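Local coordinates for protein chemotactic transducer PctC (Pseudomonas aeruginosa, PDB 5LTV) that senses amino-acid-type chemoeffectors, binding gamma-aminobutyric acid in its Cache ligand-binding domain and probably relaying the signal for chemotaxis, at residues T144-L149 with D168-T173. Residues are numbered along the deposited sequence; the frame is centred on the assembly and turned at random. Where two conformers were deposited one is given.
Sequences TGEQIL and DMKLET. With ABU (gamma-amino-butanoic acid), chain H.
With CG1 of I148 set between its backbone N and carbonyl carbon (chi1 63°) and CD1 extended beyond it (chi2 169°), the methyl end of I148 lies against the carboxylate of D168, CD1 to OD2 3.3 Å; CG of D168 takes the same kind of position (chi1 55°). The contact sits at the open end of the antiparallel hairpin 147-157/160-170, in the five-stranded sheet of the ligand-binding Cache module. L149 and M169 form a hydrogen-bonded pair: L149 N gives to M169 O in its carbonyl plane at 3.1 Å, and M169 N meets L149 O nearly head-on at 3.0 Å. Their side chains share one face, where L149 CD1 touches M169 CE (4.0 Å) and helix 171-178 adds L174. I148 and K170 are the neighbouring non-hydrogen-bonded pair, their side chains diverging. Where strand turns into helix, with K170 at the N-cap position, L171 N still reaches back to Q147 O, a nearly straight bond of 3.1 Å. L171 crosses Q147 at an angle, CD1 against CB and OE1, while CD2 rests on the I148 carbonyl carbon. On the more exposed side, T144 OG1 accepts from E146 N, an ST turn, and donates to E146 OE1; a water link from E146 OE2 to K170 NZ is tentative, as the lysine has two conformers. Beside the I148 methyl, the D168 carboxylate is held by S93 at OD1 and Y95 at OD2, and D168 OD2 accepts a hydrogen bond from the ligand's amino nitrogen, ABU N, at 2.8 Å.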
loop_
_atom_site.group_PDB
_atom_site.type_symbol
_atom_site.label_atom_id
_atom_site.label_comp_id
_atom_site.label_asym_id
_atom_site.label_seq_id
_atom_site.Cartn_x
_atom_site.Cartn_y
_atom_site.Cartn_z
ATOM N N THR A 144 -7.653 -9.056 -11.403
ATOM C CA THR A 144 -6.920 -8.629 -12.598
ATOM C C THR A 144 -5.557 -9.287 -12.774
ATOM O O THR A 144 -4.955 -9.151 -13.847
ATOM C CB THR A 144 -6.692 -7.112 -12.582
ATOM O OG1 THR A 144 -5.729 -6.811 -11.567
ATOM C CG2 THR A 144 -7.979 -6.372 -12.278
ATOM N N GLY A 145 -5.033 -9.939 -11.746
ATOM C CA GLY A 145 -3.682 -10.436 -11.749
ATOM C C GLY A 145 -2.604 -9.392 -11.577
ATOM O O GLY A 145 -1.428 -9.753 -11.539
ATOM N N GLU A 146 -2.951 -8.114 -11.482
ATOM C CA GLU A 146 -1.933 -7.092 -11.321
ATOM C C GLU A 146 -1.360 -7.137 -9.914
ATOM O O GLU A 146 -2.031 -7.560 -8.963
ATOM C CB GLU A 146 -2.515 -5.704 -11.589
ATOM C CG GLU A 146 -2.720 -5.434 -13.036
ATOM C CD GLU A 146 -3.724 -4.318 -13.262
ATOM O OE1 GLU A 146 -4.812 -4.358 -12.627
ATOM O OE2 GLU A 146 -3.412 -3.385 -14.054
ATOM N N GLN A 147 -0.116 -6.649 -9.786
ATOM C CA GLN A 147 0.527 -6.445 -8.488
ATOM C C GLN A 147 0.046 -5.157 -7.857
ATOM O O GLN A 147 0.264 -4.075 -8.422
ATOM C CB GLN A 147 2.048 -6.381 -8.641
ATOM C CG GLN A 147 2.689 -7.718 -8.947
ATOM C CD GLN A 147 4.211 -7.625 -9.031
ATOM O OE1 GLN A 147 4.775 -6.585 -9.356
ATOM N NE2 GLN A 147 4.869 -8.717 -8.715
ATOM N N ILE A 148 -0.527 -5.259 -6.649
ATOM C CA ILE A 148 -1.100 -4.119 -5.934
ATOM C C ILE A 148 -0.695 -4.125 -4.460
ATOM O O ILE A 148 -0.119 -5.082 -3.928
ATOM C CB ILE A 148 -2.635 -4.097 -6.041
ATOM C CG1 ILE A 148 -3.223 -5.353 -5.382
ATOM C CG2 ILE A 148 -3.068 -3.959 -7.522
ATOM C CD1 ILE A 148 -4.756 -5.328 -5.189
ATOM N N LEU A 149 -1.009 -3.027 -3.792
ATOM C CA LEU A 149 -1.018 -3.023 -2.344
ATOM C C LEU A 149 -2.294 -2.308 -1.910
ATOM O O LEU A 149 -2.885 -1.529 -2.671
ATOM C CB LEU A 149 0.276 -2.387 -1.747
ATOM C CG LEU A 149 0.678 -0.919 -1.861
ATOM C CD1 LEU A 149 -0.194 -0.143 -0.949
ATOM C CD2 LEU A 149 2.136 -0.657 -1.499
ATOM N N ASP A 168 -7.074 -0.089 -3.019
ATOM C CA ASP A 168 -5.775 -0.564 -3.453
ATOM C C ASP A 168 -5.243 0.298 -4.605
ATOM O O ASP A 168 -5.986 1.045 -5.254
ATOM C CB ASP A 168 -5.808 -2.045 -3.828
ATOM C CG ASP A 168 -6.863 -2.365 -4.882
ATOM O OD1 ASP A 168 -7.079 -1.543 -5.802
ATOM O OD2 ASP A 168 -7.491 -3.445 -4.780
ATOM N N MET A 169 -3.933 0.179 -4.841
ATOM C CA MET A 169 -3.250 0.910 -5.886
ATOM C C MET A 169 -2.192 0.035 -6.553
ATOM O O MET A 169 -1.547 -0.780 -5.898
ATOM C CB MET A 169 -2.638 2.192 -5.306
ATOM C CG MET A 169 -1.883 1.978 -4.077
ATOM S SD MET A 169 -2.303 3.236 -2.852
ATOM C CE MET A 169 -3.280 2.268 -1.690
ATOM N N LYS A 170 -2.051 0.204 -7.864
ATOM C CA LYS A 170 -1.036 -0.516 -8.628
ATOM C C LYS A 170 0.371 -0.131 -8.193
ATOM O O LYS A 170 0.664 1.039 -7.915
ATOM C CB LYS A 170 -1.204 -0.239 -10.122
ATOM C CG LYS A 170 -2.468 -0.842 -10.715
ATOM C CD LYS A 170 -2.810 -0.232 -12.070
ATOM C CE LYS A 170 -1.601 -0.187 -12.961
ATOM N NZ LYS A 170 -1.855 0.647 -14.183
ATOM N N LEU A 171 1.247 -1.135 -8.134
ATOM C CA LEU A 171 2.637 -0.886 -7.779
ATOM C C LEU A 171 3.333 0.033 -8.775
ATOM O O LEU A 171 4.200 0.816 -8.377
ATOM C CB LEU A 171 3.411 -2.208 -7.691
ATOM C CG LEU A 171 3.084 -3.227 -6.614
ATOM C CD1 LEU A 171 4.330 -4.106 -6.466
ATOM C CD2 LEU A 171 2.672 -2.590 -5.273
ATOM N N GLU A 172 2.984 -0.043 -10.071
ATOM C CA GLU A 172 3.663 0.827 -11.036
ATOM C C GLU A 172 3.331 2.295 -10.783
ATOM O O GLU A 172 4.186 3.165 -10.995
ATOM C CB GLU A 172 3.344 0.423 -12.490
ATOM C CG GLU A 172 1.945 0.751 -13.026
ATOM C CD GLU A 172 1.767 0.420 -14.534
ATOM O OE1 GLU A 172 2.680 0.716 -15.340
ATOM O OE2 GLU A 172 0.709 -0.138 -14.919
ATOM N N THR A 173 2.122 2.582 -10.295
ATOM C CA THR A 173 1.786 3.944 -9.898
ATOM C C THR A 173 2.710 4.452 -8.799
ATOM O O THR A 173 3.198 5.592 -8.849
ATOM C CB THR A 173 0.340 3.990 -9.405
ATOM O OG1 THR A 173 -0.516 3.371 -10.369
ATOM C CG2 THR A 173 -0.094 5.442 -9.125
HETATM N N ABU H . -9.457 -4.979 -6.065
HETATM C CD ABU H . -8.755 -6.241 -5.705
HETATM C CB ABU H . -9.617 -7.172 -4.895
HETATM C CG ABU H . -8.956 -7.645 -3.610
HETATM C C ABU H . -8.315 -9.018 -3.519
HETATM O O ABU H . -7.321 -9.263 -4.248
HETATM O OXT ABU H . -8.767 -9.823 -2.657
HETATM O O HOH W 1 -4.586 -0.801 -14.486
#